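Local coordinates for putative N-acetylmuramoyl-L-alanine amidase (Neisseria meningitidis MC58, PDB 3CZX), which probably cleaves, as a zinc-dependent amidase, the bond between N-acetylmuramoyl residues and L-amino acids in cell-wall glycopeptides, at residues A[35-40]-A[164-169]; A[83-88]-A[150-155]; A[12-17]-A[54-59]; A[89-94]-A[122-127]; A[66-71]-A[137-142]. One frame throughout, in Å; residues are numbered along the deposited sequence.

Contact 1: A[35-40]-A[164-169]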
# COMPACT_ATOMS: atom_id res chain seq x y z
N ASN A 35 -5.70 -2.82 -4.42
CA ASN A 35 -4.58 -2.34 -5.24
C ASN A 35 -3.42 -3.31 -5.27
O ASN A 35 -2.80 -3.52 -6.34
CB ASN A 35 -4.12 -0.95 -4.75
CG ASN A 35 -5.05 0.16 -5.16
OD1 ASN A 35 -5.98 -0.05 -5.92
ND2 ASN A 35 -4.83 1.38 -4.64
N ILE A 36 -3.08 -3.84 -4.11
CA ILE A 36 -1.89 -4.70 -3.99
C ILE A 36 -2.17 -6.02 -4.68
O ILE A 36 -1.35 -6.55 -5.46
CB ILE A 36 -1.45 -4.90 -2.56
CG1 ILE A 36 -1.05 -3.54 -1.96
CG2 ILE A 36 -0.30 -5.87 -2.48
CD1 ILE A 36 -0.83 -3.63 -0.47
N VAL A 37 -3.32 -6.63 -4.40
CA VAL A 37 -3.61 -7.89 -5.05
C VAL A 37 -3.69 -7.71 -6.56
O VAL A 37 -3.20 -8.56 -7.28
CB VAL A 37 -4.91 -8.52 -4.48
CG1 VAL A 37 -5.31 -9.80 -5.26
CG2 VAL A 37 -4.75 -8.87 -3.03
N ALA A 38 -4.30 -6.63 -7.01
CA ALA A 38 -4.43 -6.35 -8.46
C ALA A 38 -3.06 -6.21 -9.09
O ALA A 38 -2.76 -6.80 -10.16
CB ALA A 38 -5.26 -5.10 -8.68
N SER A 39 -2.20 -5.42 -8.44
CA SER A 39 -0.87 -5.16 -9.00
C SER A 39 -0.02 -6.44 -9.16
O SER A 39 0.68 -6.58 -10.15
CB SER A 39 -0.12 -4.14 -8.15
OG SER A 39 0.21 -4.69 -6.90
N ILE A 40 -0.13 -7.37 -8.21
CA ILE A 40 0.63 -8.62 -8.23
C ILE A 40 0.06 -9.54 -9.32
O ILE A 40 0.81 -10.21 -10.06
CB ILE A 40 0.66 -9.31 -6.85
CG1 ILE A 40 1.44 -8.43 -5.86
CG2 ILE A 40 1.30 -10.70 -6.94
CD1 ILE A 40 1.46 -8.90 -4.41
N GLY A 164 2.69 -9.04 2.26
CA GLY A 164 2.81 -10.48 2.26
C GLY A 164 1.47 -11.21 2.23
O GLY A 164 1.32 -12.25 1.56
N ILE A 165 0.51 -10.67 3.00
CA ILE A 165 -0.85 -11.23 3.02
C ILE A 165 -1.48 -11.08 1.62
O ILE A 165 -2.06 -12.04 1.09
CB ILE A 165 -1.73 -10.59 4.16
CG1 ILE A 165 -1.20 -10.99 5.54
CG2 ILE A 165 -3.23 -10.92 3.96
CD1 ILE A 165 -1.80 -10.18 6.66
N CYS A 166 -1.39 -9.90 1.04
CA CYS A 166 -1.98 -9.62 -0.30
C CYS A 166 -1.26 -10.42 -1.37
O CYS A 166 -1.92 -10.92 -2.28
CB CYS A 166 -2.03 -8.18 -0.63
SG CYS A 166 -3.07 -7.21 0.49
N ARG A 167 0.05 -10.63 -1.23
CA ARG A 167 0.77 -11.55 -2.15
C ARG A 167 0.27 -12.98 -2.04
O ARG A 167 0.07 -13.64 -3.06
CB ARG A 167 2.29 -11.50 -1.92
CG ARG A 167 3.05 -12.35 -2.95
CD ARG A 167 4.53 -12.16 -2.86
NE ARG A 167 4.90 -10.78 -3.12
CZ ARG A 167 5.08 -10.23 -4.32
NH1 ARG A 167 4.93 -10.92 -5.42
NH2 ARG A 167 5.42 -8.95 -4.40
N ALA A 168 0.06 -13.46 -0.81
CA ALA A 168 -0.54 -14.81 -0.58
C ALA A 168 -1.90 -14.92 -1.31
O ALA A 168 -2.20 -15.94 -1.94
CB ALA A 168 -0.70 -15.12 0.95
N ILE A 169 -2.71 -13.87 -1.22
CA ILE A 169 -4.03 -13.89 -1.86
C ILE A 169 -3.88 -13.98 -3.39
O ILE A 169 -4.47 -14.84 -4.06
CB ILE A 169 -4.88 -12.64 -1.45
CG1 ILE A 169 -5.27 -12.72 0.04
CG2 ILE A 169 -6.15 -12.49 -2.36
CD1 ILE A 169 -5.82 -11.37 0.62

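Contact 2: A[83-88]-A[150-155]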
# COMPACT_ATOMS: atom_id res chain seq x y z
N ALA A 83 -18.58 -5.10 18.13
CA ALA A 83 -18.42 -4.39 19.40
C ALA A 83 -17.48 -5.18 20.32
O ALA A 83 -16.72 -4.60 21.11
CB ALA A 83 -19.78 -4.16 20.05
N ASN A 84 -17.51 -6.50 20.20
CA ASN A 84 -16.61 -7.37 20.93
C ASN A 84 -15.23 -7.34 20.29
O ASN A 84 -15.02 -7.97 19.24
CB ASN A 84 -17.10 -8.81 20.92
CG ASN A 84 -16.12 -9.78 21.56
OD1 ASN A 84 -15.05 -9.40 22.06
ND2 ASN A 84 -16.49 -11.06 21.54
N LYS A 85 -14.29 -6.64 20.93
CA LYS A 85 -12.97 -6.40 20.35
C LYS A 85 -12.04 -7.60 20.41
O LYS A 85 -10.87 -7.49 20.02
CB LYS A 85 -12.34 -5.16 20.96
CG LYS A 85 -12.97 -3.88 20.49
CD LYS A 85 -12.27 -2.66 21.08
CE LYS A 85 -10.87 -2.46 20.48
NZ LYS A 85 -10.90 -2.27 19.01
N THR A 86 -12.54 -8.75 20.88
CA THR A 86 -11.85 -10.00 20.80
C THR A 86 -12.37 -10.89 19.65
O THR A 86 -11.76 -11.91 19.36
CB THR A 86 -11.95 -10.79 22.13
OG1 THR A 86 -13.29 -11.22 22.32
CG2 THR A 86 -11.50 -9.94 23.32
N ALA A 87 -13.46 -10.49 19.00
CA ALA A 87 -14.00 -11.24 17.82
C ALA A 87 -12.86 -11.31 16.79
O ALA A 87 -12.17 -10.32 16.57
CB ALA A 87 -15.18 -10.54 17.22
N THR A 88 -12.69 -12.47 16.17
CA THR A 88 -11.57 -12.70 15.27
C THR A 88 -11.93 -13.71 14.19
O THR A 88 -12.80 -14.56 14.39
CB THR A 88 -10.34 -13.20 16.05
OG1 THR A 88 -9.18 -13.28 15.18
CG2 THR A 88 -10.58 -14.56 16.72
N SER A 150 -11.82 -4.26 14.21
CA SER A 150 -12.02 -4.05 15.66
C SER A 150 -11.10 -4.89 16.55
O SER A 150 -11.00 -4.65 17.76
CB SER A 150 -13.50 -4.28 15.98
OG SER A 150 -13.93 -5.49 15.44
N ASN A 151 -10.42 -5.90 16.00
CA ASN A 151 -9.45 -6.67 16.72
C ASN A 151 -8.07 -6.01 16.66
O ASN A 151 -7.40 -6.08 15.64
CB ASN A 151 -9.39 -8.11 16.16
CG ASN A 151 -8.63 -9.04 17.07
OD1 ASN A 151 -7.43 -8.88 17.31
ND2 ASN A 151 -9.34 -9.99 17.65
N ASP A 152 -7.66 -5.33 17.73
CA ASP A 152 -6.42 -4.56 17.68
C ASP A 152 -5.19 -5.40 17.30
O ASP A 152 -4.29 -4.93 16.56
CB ASP A 152 -6.13 -3.87 19.02
CG ASP A 152 -7.13 -2.81 19.37
OD1 ASP A 152 -7.97 -2.41 18.54
OD2 ASP A 152 -7.05 -2.35 20.53
N THR A 153 -5.10 -6.60 17.86
CA THR A 153 -3.98 -7.52 17.63
C THR A 153 -3.95 -7.98 16.17
O THR A 153 -2.90 -7.92 15.50
CB THR A 153 -4.04 -8.75 18.58
OG1 THR A 153 -3.81 -8.29 19.93
CG2 THR A 153 -2.97 -9.80 18.22
N ASP A 154 -5.10 -8.44 15.65
CA ASP A 154 -5.15 -8.88 14.23
C ASP A 154 -4.87 -7.72 13.25
O ASP A 154 -4.19 -7.86 12.26
CB ASP A 154 -6.51 -9.46 13.88
CG ASP A 154 -6.86 -10.68 14.70
OD1 ASP A 154 -5.96 -11.30 15.30
OD2 ASP A 154 -8.07 -11.00 14.73
N LEU A 155 -5.40 -6.54 13.58
CA LEU A 155 -5.16 -5.36 12.79
C LEU A 155 -3.67 -5.00 12.78
O LEU A 155 -3.10 -4.63 11.72
CB LEU A 155 -6.00 -4.18 13.33
CG LEU A 155 -5.72 -2.80 12.70
CD1 LEU A 155 -5.88 -2.73 11.18
CD2 LEU A 155 -6.53 -1.72 13.37
O HOH W 1 -13.30 -7.64 17.07
O HOH W 2 -8.92 -5.85 20.43
O HOH W 3 -9.00 -12.35 19.66

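Contact 3: A[12-17]-A[54-59]. With ZN (zinc ion), chain E.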
# COMPACT_ATOMS: atom_id res chain seq x y z
N HIS A 12 -16.62 0.56 0.40
CA HIS A 12 -16.68 1.87 1.05
C HIS A 12 -15.91 2.97 0.32
O HIS A 12 -15.26 2.74 -0.70
CB HIS A 12 -16.24 1.74 2.51
CG HIS A 12 -16.96 0.67 3.27
ND1 HIS A 12 -18.27 0.82 3.70
CD2 HIS A 12 -16.58 -0.57 3.64
CE1 HIS A 12 -18.65 -0.28 4.33
NE2 HIS A 12 -17.64 -1.13 4.32
N SER A 13 -16.00 4.19 0.86
CA SER A 13 -15.50 5.38 0.14
C SER A 13 -14.90 6.42 1.08
O SER A 13 -14.91 6.23 2.29
CB SER A 13 -16.67 6.00 -0.64
OG SER A 13 -17.64 6.51 0.25
N ASN A 14 -14.38 7.51 0.52
CA ASN A 14 -13.68 8.55 1.32
C ASN A 14 -14.63 9.32 2.23
O ASN A 14 -14.21 9.80 3.32
CB ASN A 14 -12.92 9.55 0.43
CG ASN A 14 -11.93 10.39 1.20
OD1 ASN A 14 -11.19 9.89 2.05
ND2 ASN A 14 -11.91 11.70 0.91
N THR A 15 -15.89 9.43 1.78
CA THR A 15 -16.94 10.11 2.53
C THR A 15 -17.64 9.18 3.51
O THR A 15 -18.04 9.63 4.59
CB THR A 15 -18.03 10.75 1.59
OG1 THR A 15 -18.98 11.48 2.37
CG2 THR A 15 -18.78 9.70 0.78
N ASP A 16 -17.83 7.91 3.12
CA ASP A 16 -18.46 6.88 3.97
C ASP A 16 -17.52 5.68 4.13
O ASP A 16 -17.66 4.66 3.42
CB ASP A 16 -19.78 6.43 3.37
CG ASP A 16 -20.57 5.50 4.30
OD1 ASP A 16 -20.04 5.23 5.41
OD2 ASP A 16 -21.70 5.06 3.92
N PRO A 17 -16.56 5.79 5.06
CA PRO A 17 -15.39 4.91 5.07
C PRO A 17 -15.52 3.55 5.75
O PRO A 17 -14.50 2.86 5.91
CB PRO A 17 -14.36 5.77 5.81
CG PRO A 17 -15.19 6.44 6.85
CD PRO A 17 -16.47 6.81 6.12
N THR A 54 -7.89 2.66 -8.58
CA THR A 54 -6.85 2.63 -7.54
C THR A 54 -7.17 3.55 -6.34
O THR A 54 -6.43 3.54 -5.36
CB THR A 54 -5.47 2.98 -8.13
OG1 THR A 54 -5.42 4.34 -8.59
CG2 THR A 54 -5.18 2.08 -9.29
N GLY A 55 -8.27 4.29 -6.45
CA GLY A 55 -8.72 5.19 -5.36
C GLY A 55 -9.58 4.45 -4.38
O GLY A 55 -9.40 3.26 -4.16
N LYS A 56 -10.51 5.15 -3.73
CA LYS A 56 -11.42 4.49 -2.78
C LYS A 56 -12.47 3.66 -3.56
O LYS A 56 -12.55 3.72 -4.78
CB LYS A 56 -12.10 5.50 -1.86
CG LYS A 56 -11.17 6.50 -1.20
CD LYS A 56 -10.08 5.89 -0.34
CE LYS A 56 -9.22 6.98 0.29
NZ LYS A 56 -8.05 6.44 0.98
N GLY A 57 -13.26 2.87 -2.85
CA GLY A 57 -14.18 1.96 -3.52
C GLY A 57 -15.63 2.41 -3.49
O GLY A 57 -15.93 3.59 -3.72
N ASN A 58 -16.52 1.44 -3.21
CA ASN A 58 -17.98 1.62 -3.23
C ASN A 58 -18.58 1.97 -4.60
O ASN A 58 -19.40 2.89 -4.72
CB ASN A 58 -18.42 2.66 -2.20
CG ASN A 58 -19.91 2.60 -1.93
OD1 ASN A 58 -20.48 1.51 -1.71
ND2 ASN A 58 -20.57 3.76 -1.96
N MSE A 59 -18.16 1.22 -5.62
CA MSE A 59 -18.69 1.37 -6.98
C MSE A 59 -20.18 1.07 -6.90
O MSE A 59 -20.57 0.12 -6.22
CB MSE A 59 -18.00 0.39 -7.94
CG MSE A 59 -18.68 0.20 -9.30
SE MSE A 59 -17.74 -1.09 -10.47
CE MSE A 59 -16.39 0.12 -11.21
ZN ZN E . -17.59 -3.25 4.89
O HOH W 4 -19.06 -0.58 0.20
O HOH W 5 -19.87 -3.40 5.02
O HOH W 6 -17.78 -5.11 6.06

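Contact 4: A[89-94]-A[122-127]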
# COMPACT_ATOMS: atom_id res chain seq x y z
N GLY A 89 -11.25 -13.62 13.05
CA GLY A 89 -11.24 -14.70 12.06
C GLY A 89 -11.59 -14.19 10.68
O GLY A 89 -11.97 -13.03 10.50
N ILE A 90 -11.55 -15.12 9.73
CA ILE A 90 -11.64 -14.89 8.31
C ILE A 90 -12.94 -15.43 7.78
O ILE A 90 -13.29 -16.57 8.04
CB ILE A 90 -10.53 -15.72 7.60
CG1 ILE A 90 -9.13 -15.25 8.01
CG2 ILE A 90 -10.72 -15.68 6.06
CD1 ILE A 90 -8.06 -16.33 7.78
N GLU A 91 -13.61 -14.63 6.97
CA GLU A 91 -14.74 -15.14 6.25
C GLU A 91 -14.98 -14.43 4.94
O GLU A 91 -14.55 -13.30 4.71
CB GLU A 91 -15.98 -15.15 7.12
CG GLU A 91 -16.51 -13.81 7.54
CD GLU A 91 -17.71 -13.93 8.51
OE1 GLU A 91 -17.72 -14.78 9.41
OE2 GLU A 91 -18.65 -13.16 8.32
N ALA A 92 -15.69 -15.14 4.07
CA ALA A 92 -16.03 -14.66 2.73
C ALA A 92 -17.46 -15.09 2.48
O ALA A 92 -17.78 -16.28 2.66
CB ALA A 92 -15.10 -15.26 1.71
N LEU A 93 -18.29 -14.13 2.10
CA LEU A 93 -19.72 -14.31 1.91
C LEU A 93 -19.99 -14.40 0.44
O LEU A 93 -19.60 -13.50 -0.29
CB LEU A 93 -20.47 -13.09 2.47
CG LEU A 93 -21.97 -13.06 2.37
CD1 LEU A 93 -22.52 -14.07 3.40
CD2 LEU A 93 -22.55 -11.59 2.59
N SER A 94 -20.66 -15.46 -0.03
CA SER A 94 -21.03 -15.51 -1.43
C SER A 94 -22.12 -16.54 -1.62
O SER A 94 -22.57 -17.14 -0.66
CB SER A 94 -19.81 -15.85 -2.29
OG SER A 94 -20.02 -15.63 -3.68
N GLY A 122 -13.90 -20.87 5.86
CA GLY A 122 -13.90 -19.49 5.40
C GLY A 122 -15.12 -19.05 4.61
O GLY A 122 -15.28 -17.89 4.32
N PHE A 123 -15.99 -19.98 4.26
CA PHE A 123 -17.19 -19.65 3.47
C PHE A 123 -18.44 -19.48 4.33
O PHE A 123 -18.71 -20.33 5.18
CB PHE A 123 -17.50 -20.80 2.49
CG PHE A 123 -18.86 -20.67 1.82
CD1 PHE A 123 -19.08 -19.71 0.84
CD2 PHE A 123 -19.94 -21.52 2.15
CE1 PHE A 123 -20.30 -19.57 0.21
CE2 PHE A 123 -21.16 -21.37 1.51
CZ PHE A 123 -21.34 -20.37 0.56
N LYS A 124 -19.17 -18.40 4.08
CA LYS A 124 -20.50 -18.21 4.62
C LYS A 124 -21.44 -17.91 3.47
O LYS A 124 -21.10 -17.15 2.57
CB LYS A 124 -20.48 -17.09 5.64
CG LYS A 124 -19.75 -17.58 6.89
CD LYS A 124 -20.37 -17.12 8.13
CE LYS A 124 -19.53 -17.52 9.34
NZ LYS A 124 -19.50 -16.46 10.40
N PRO A 125 -22.63 -18.54 3.47
CA PRO A 125 -23.53 -18.38 2.32
C PRO A 125 -24.32 -17.11 2.35
O PRO A 125 -24.64 -16.61 3.41
CB PRO A 125 -24.49 -19.58 2.48
CG PRO A 125 -24.57 -19.75 3.97
CD PRO A 125 -23.15 -19.50 4.45
N ASP A 126 -24.70 -16.62 1.18
CA ASP A 126 -25.47 -15.38 1.09
C ASP A 126 -26.86 -15.47 1.75
O ASP A 126 -27.33 -14.50 2.35
CB ASP A 126 -25.60 -14.95 -0.37
CG ASP A 126 -26.37 -15.96 -1.23
OD1 ASP A 126 -27.31 -15.54 -1.92
OD2 ASP A 126 -26.03 -17.15 -1.21
N ASN A 127 -27.49 -16.65 1.69
CA ASN A 127 -28.85 -16.82 2.18
C ASN A 127 -29.00 -16.57 3.67
O ASN A 127 -30.13 -16.38 4.15
CB ASN A 127 -29.42 -18.20 1.79
CG ASN A 127 -28.89 -19.34 2.64
OD1 ASN A 127 -27.81 -19.26 3.23
ND2 ASN A 127 -29.65 -20.45 2.71

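Contact 5: A[66-71]-A[137-142]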
# COMPACT_ATOMS: atom_id res chain seq x y z
N LYS A 66 -22.63 -5.57 -13.07
CA LYS A 66 -22.22 -5.74 -14.45
C LYS A 66 -20.82 -6.36 -14.53
O LYS A 66 -20.58 -7.25 -15.36
CB LYS A 66 -22.26 -4.39 -15.18
CG LYS A 66 -21.94 -4.49 -16.67
CD LYS A 66 -22.41 -3.22 -17.42
CE LYS A 66 -22.05 -3.27 -18.91
NZ LYS A 66 -22.29 -1.94 -19.57
N LEU A 67 -19.90 -5.91 -13.66
CA LEU A 67 -18.53 -6.45 -13.62
C LEU A 67 -18.52 -7.88 -13.11
O LEU A 67 -17.77 -8.72 -13.61
CB LEU A 67 -17.60 -5.62 -12.71
CG LEU A 67 -16.95 -4.34 -13.23
CD1 LEU A 67 -15.95 -3.81 -12.21
CD2 LEU A 67 -16.29 -4.63 -14.55
N ILE A 68 -19.34 -8.16 -12.11
CA ILE A 68 -19.41 -9.53 -11.57
C ILE A 68 -19.82 -10.47 -12.70
O ILE A 68 -19.18 -11.50 -12.93
CB ILE A 68 -20.42 -9.66 -10.42
CG1 ILE A 68 -19.97 -8.83 -9.22
CG2 ILE A 68 -20.56 -11.11 -10.03
CD1 ILE A 68 -21.03 -8.70 -8.15
N ARG A 69 -20.86 -10.07 -13.43
CA ARG A 69 -21.39 -10.92 -14.49
C ARG A 69 -20.35 -11.17 -15.59
O ARG A 69 -20.29 -12.26 -16.14
CB ARG A 69 -22.68 -10.34 -15.08
CG ARG A 69 -23.93 -10.59 -14.24
CD ARG A 69 -24.37 -12.07 -14.29
NE ARG A 69 -23.57 -12.88 -13.37
CZ ARG A 69 -23.95 -13.25 -12.15
NH1 ARG A 69 -25.15 -12.94 -11.66
NH2 ARG A 69 -23.11 -13.97 -11.40
N GLY A 70 -19.54 -10.16 -15.88
CA GLY A 70 -18.48 -10.29 -16.88
C GLY A 70 -17.19 -10.98 -16.46
O GLY A 70 -16.24 -11.05 -17.25
N SER A 71 -17.12 -11.50 -15.23
CA SER A 71 -15.88 -12.09 -14.71
C SER A 71 -16.02 -13.54 -14.29
O SER A 71 -17.14 -14.02 -14.05
CB SER A 71 -15.43 -11.30 -13.48
OG SER A 71 -16.44 -11.30 -12.50
N ALA A 137 -22.73 -10.06 -2.95
CA ALA A 137 -22.64 -11.50 -2.69
C ALA A 137 -23.80 -12.24 -3.38
O ALA A 137 -23.58 -13.24 -4.06
CB ALA A 137 -22.63 -11.79 -1.17
N GLN A 138 -25.02 -11.73 -3.21
CA GLN A 138 -26.19 -12.34 -3.89
C GLN A 138 -26.06 -12.41 -5.40
O GLN A 138 -26.51 -13.38 -6.05
CB GLN A 138 -27.48 -11.62 -3.48
CG GLN A 138 -27.79 -11.80 -2.01
CD GLN A 138 -28.93 -10.94 -1.52
OE1 GLN A 138 -29.19 -9.84 -2.05
NE2 GLN A 138 -29.61 -11.41 -0.47
N ALA A 139 -25.40 -11.39 -5.98
CA ALA A 139 -25.20 -11.34 -7.43
C ALA A 139 -24.11 -12.27 -7.93
O ALA A 139 -23.87 -12.33 -9.13
CB ALA A 139 -24.90 -9.92 -7.85
N GLY A 140 -23.44 -12.98 -7.02
CA GLY A 140 -22.37 -13.91 -7.37
C GLY A 140 -20.95 -13.36 -7.22
O GLY A 140 -19.98 -13.98 -7.67
N GLY A 141 -20.82 -12.21 -6.59
CA GLY A 141 -19.52 -11.72 -6.16
C GLY A 141 -19.21 -12.31 -4.79
O GLY A 141 -20.08 -12.86 -4.11
N ILE A 142 -17.98 -12.09 -4.35
CA ILE A 142 -17.50 -12.58 -3.03
C ILE A 142 -17.16 -11.36 -2.17
O ILE A 142 -16.34 -10.54 -2.58
CB ILE A 142 -16.22 -13.41 -3.22
CG1 ILE A 142 -16.49 -14.63 -4.12
CG2 ILE A 142 -15.60 -13.86 -1.86
CD1 ILE A 142 -15.22 -15.35 -4.53

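Contact 1: A[35-40]-A[164-169]
With chi1 at -62°, I36 puts CG1 beside the backbone N and swings CG2 to the far side, against C166. V37 has chi1 at 175°, which turns CG1 toward I169 and leaves CG2 for C166. The setting is a helix-helix packing in an alpha/beta amidase fold. Helix 26-45 meets helix 152-177, and the two short segments cross at -51° with their axes 8.5 Å apart. No hydrogen bond joins them; the fit is apolar.

The backbones come nearest at V37 and C166. C166 CB meets both I36 CG2 and V37 CG2. I36 CG2 reaches C166 CB at 3.4 Å, which is tight for two carbons. V37 CG2 lies 3.7 Å from C166 CB and also rests near C166 O. The side chains of V37 and I169 cross at about a right angle. Beyond the pair, I169 continues onto L105 and V109 of helix 99-113, while V37 packs on L8 of strand 6-10. The contact is buried where these helices pack with helix 99-113 against the sheet.

At the rim, R167 bends at chi3 and folds its guanidinium over I40. NH1 of R167 forms a salt bridge with D44, further along helix 26-45, which would help hold the flat group in place. I40 CD1 touches R167 CB at 3.7 Å and also sits 3.8 Å beneath the guanidinium plane, over its centre.

Contact 2: A[83-88]-A[150-155]
K85 NZ and N151 ND2 make the first shell of this contact between a loop and a helix start. K85 NZ donates to S150 O at 2.7 Å. It also forms a salt bridge with D152 OD1 at 3.0 Å, coming from above the carboxylate plane. The lysine chain bends at chi3 and chi4, which curls the ammonium back over the S150 carbonyl. N151 ND2 gives a straight bond to A87 O, 3.0 Å long, with that oxygen in the N151 amide plane. T88 OG1 donates to D154 OD2 on its syn side at 2.6 Å.

The second shell fixes these groups. N151 is the N-cap of the helix: N151 OD1 accepts from D154 N at 2.9 Å. One amide thus caps the helix with its oxygen and holds the loop with its nitrogen. A type I turn from N84 to A87 shapes the loop, and N84 OD1 closes an Asx turn by accepting from T86 N. Three waters bridge the two segments, one of them between K85 O and D152 N.

N21 of strand 20-21 also bonds D152 OD1. The contact fastens the loop between strands 73-77 and 91-94 to the start of helix 152-177.

Contact 3: A[12-17]-A[54-59]
S13 and K56 pack closely where two loops pass at the edge of the zinc site. K56 CB lies 3.9 Å from S13 CA. K56 CG lies 3.9 Å from N14 CB. Beyond it the chain bends at chi2. N58 closes the other end, with CB 3.5 Å from H12 O. The packing here is mostly backbone and the first carbons of side chains.

The looser side is wet. Water 4 accepts from H12 N at 2.7 Å and donates to N58 OD1 at 3.2 Å, so it bridges H12 and N58 beside their direct contact. It also lies over one face of the H12 ring, toward the rim. The H12 side chain sets off away from residues 54-59 at CB, and its NE2 binds zinc at 2.2 Å. E26 and H78 complete the protein ligands, and waters 5 and 6 fill two further positions on the metal. S13 OG accepts from D16 N in an ST motif that shapes the histidine's own loop.

K56 NZ pairs with D28 of helix 26-45 and also donates to T160 O of the second subunit. The contact joins the loop after strand 6-10 to the loop between strand 49-51 and helix 61-69.

Contact 4: A[89-94]-A[122-127]
E91 OE1 is gripped by two cations. K124 NZ donates to it at 2.6 Å in a salt bridge, meeting the carboxylate on its syn side, and R118 forms a second salt bridge with the same oxygen. Two positive partners would probably keep E91 ionised. K124 bends at chi2 and chi4, which brings its ammonium to E91 OE1.

The bridge spans a parallel pair of strands, 91-94 and 123-125. A92 pairs with F123, L93 with K124, and S94 with P125. A92 N donates to G122 O at 2.8 Å, and K124 N returns a bond to A92 O at 2.9 Å. S94 N then reaches K124 O at 3.1 Å. The last rung, D126 N to S94 O, is weak and falls where the second strand gives way to a 3-10 turn. CA-H...O contacts fill in between, such as L93 CA to K124 O at 3.2 Å.

At chi1 179°, L93 extends opposite its backbone N, and CD1 meets P125 O at 3.3 Å. The F123 ring has P125 N over one face, toward the rim.

The pair belongs to a beta-alpha-beta crossover, with helix 99-113 as the connection. A92 and S94 touch C102 of that helix, while L93 packs on helix 134-138. Strand 123-125 is the outermost strand of the sheet at this end, and strand 142-145 flanks 91-94 across from it.

Contact 5: A[66-71]-A[137-142]
I68 presses its two branch ends onto the backbone that follows helix 134-138. With chi1 at -65°, CG1 stands beside the backbone N and the CG2 methyl is turned to the glycines. I68 CG2 lies 3.6 Å from G140 C and the same distance from G141 N. Along the other branch, chi2 is extended at 169°, which carries CD1 to G141 and on to A139. I68 CD1 and A139 CB are 4.1 Å apart. Both branches therefore rest on the turn: CG2 on the peptide between G140 and G141, CD1 on G141 and the alanine methyl.

R69 comes to the same turn by a folded path. Bends at chi2 and chi3 fold the guanidinium back to the carbonyl of A139, instead of letting it run out from the helix. R69 NH1 and R69 NH2 are each 2.9 Å from A139 O, and the oxygen approaches the flat group obliquely.

The turn itself is a Schellman motif at the end of helix 134-138. G140 has a positive phi of 99°, and G140 N bonds A137 O at 3.0 Å. I68 packs in addition on A74 of strand 73-77, and the chain after G141 enters strand 142-145.

The chemistry is thus divided. A buried aliphatic group covers the glycine backbone. Beside it, a cationic group sits at a carbonyl, where the partial negative charge of a helix C-terminus would probably attract the cation.

From the N terminus, contact 3 closes first: residues 12-17 meet 54-59 around helix 26-45 and strand 49-51. Contact 1 opens inside that loop, at 35-40, and closes at 164-169, so the two cross; N35 ND2 probably bonds T54 O. Contacts 2, 4 and 5 all nest within contact 1. Contact 5 (66-71 with 137-142) encloses contact 4 and crosses contact 2. Contact 4 (89-94 with 122-127) also lies inside contact 2, whose first segment adjoins it in sequence. Contacts 4 and 5 touch, probably through a bond from S94 OG to G141 O. Contact 1 joins two helices, contacts 2 and 3 pin loops, contact 4 pairs two strands, and contact 5 sets helix 61-69 against the turn before strand 142-145.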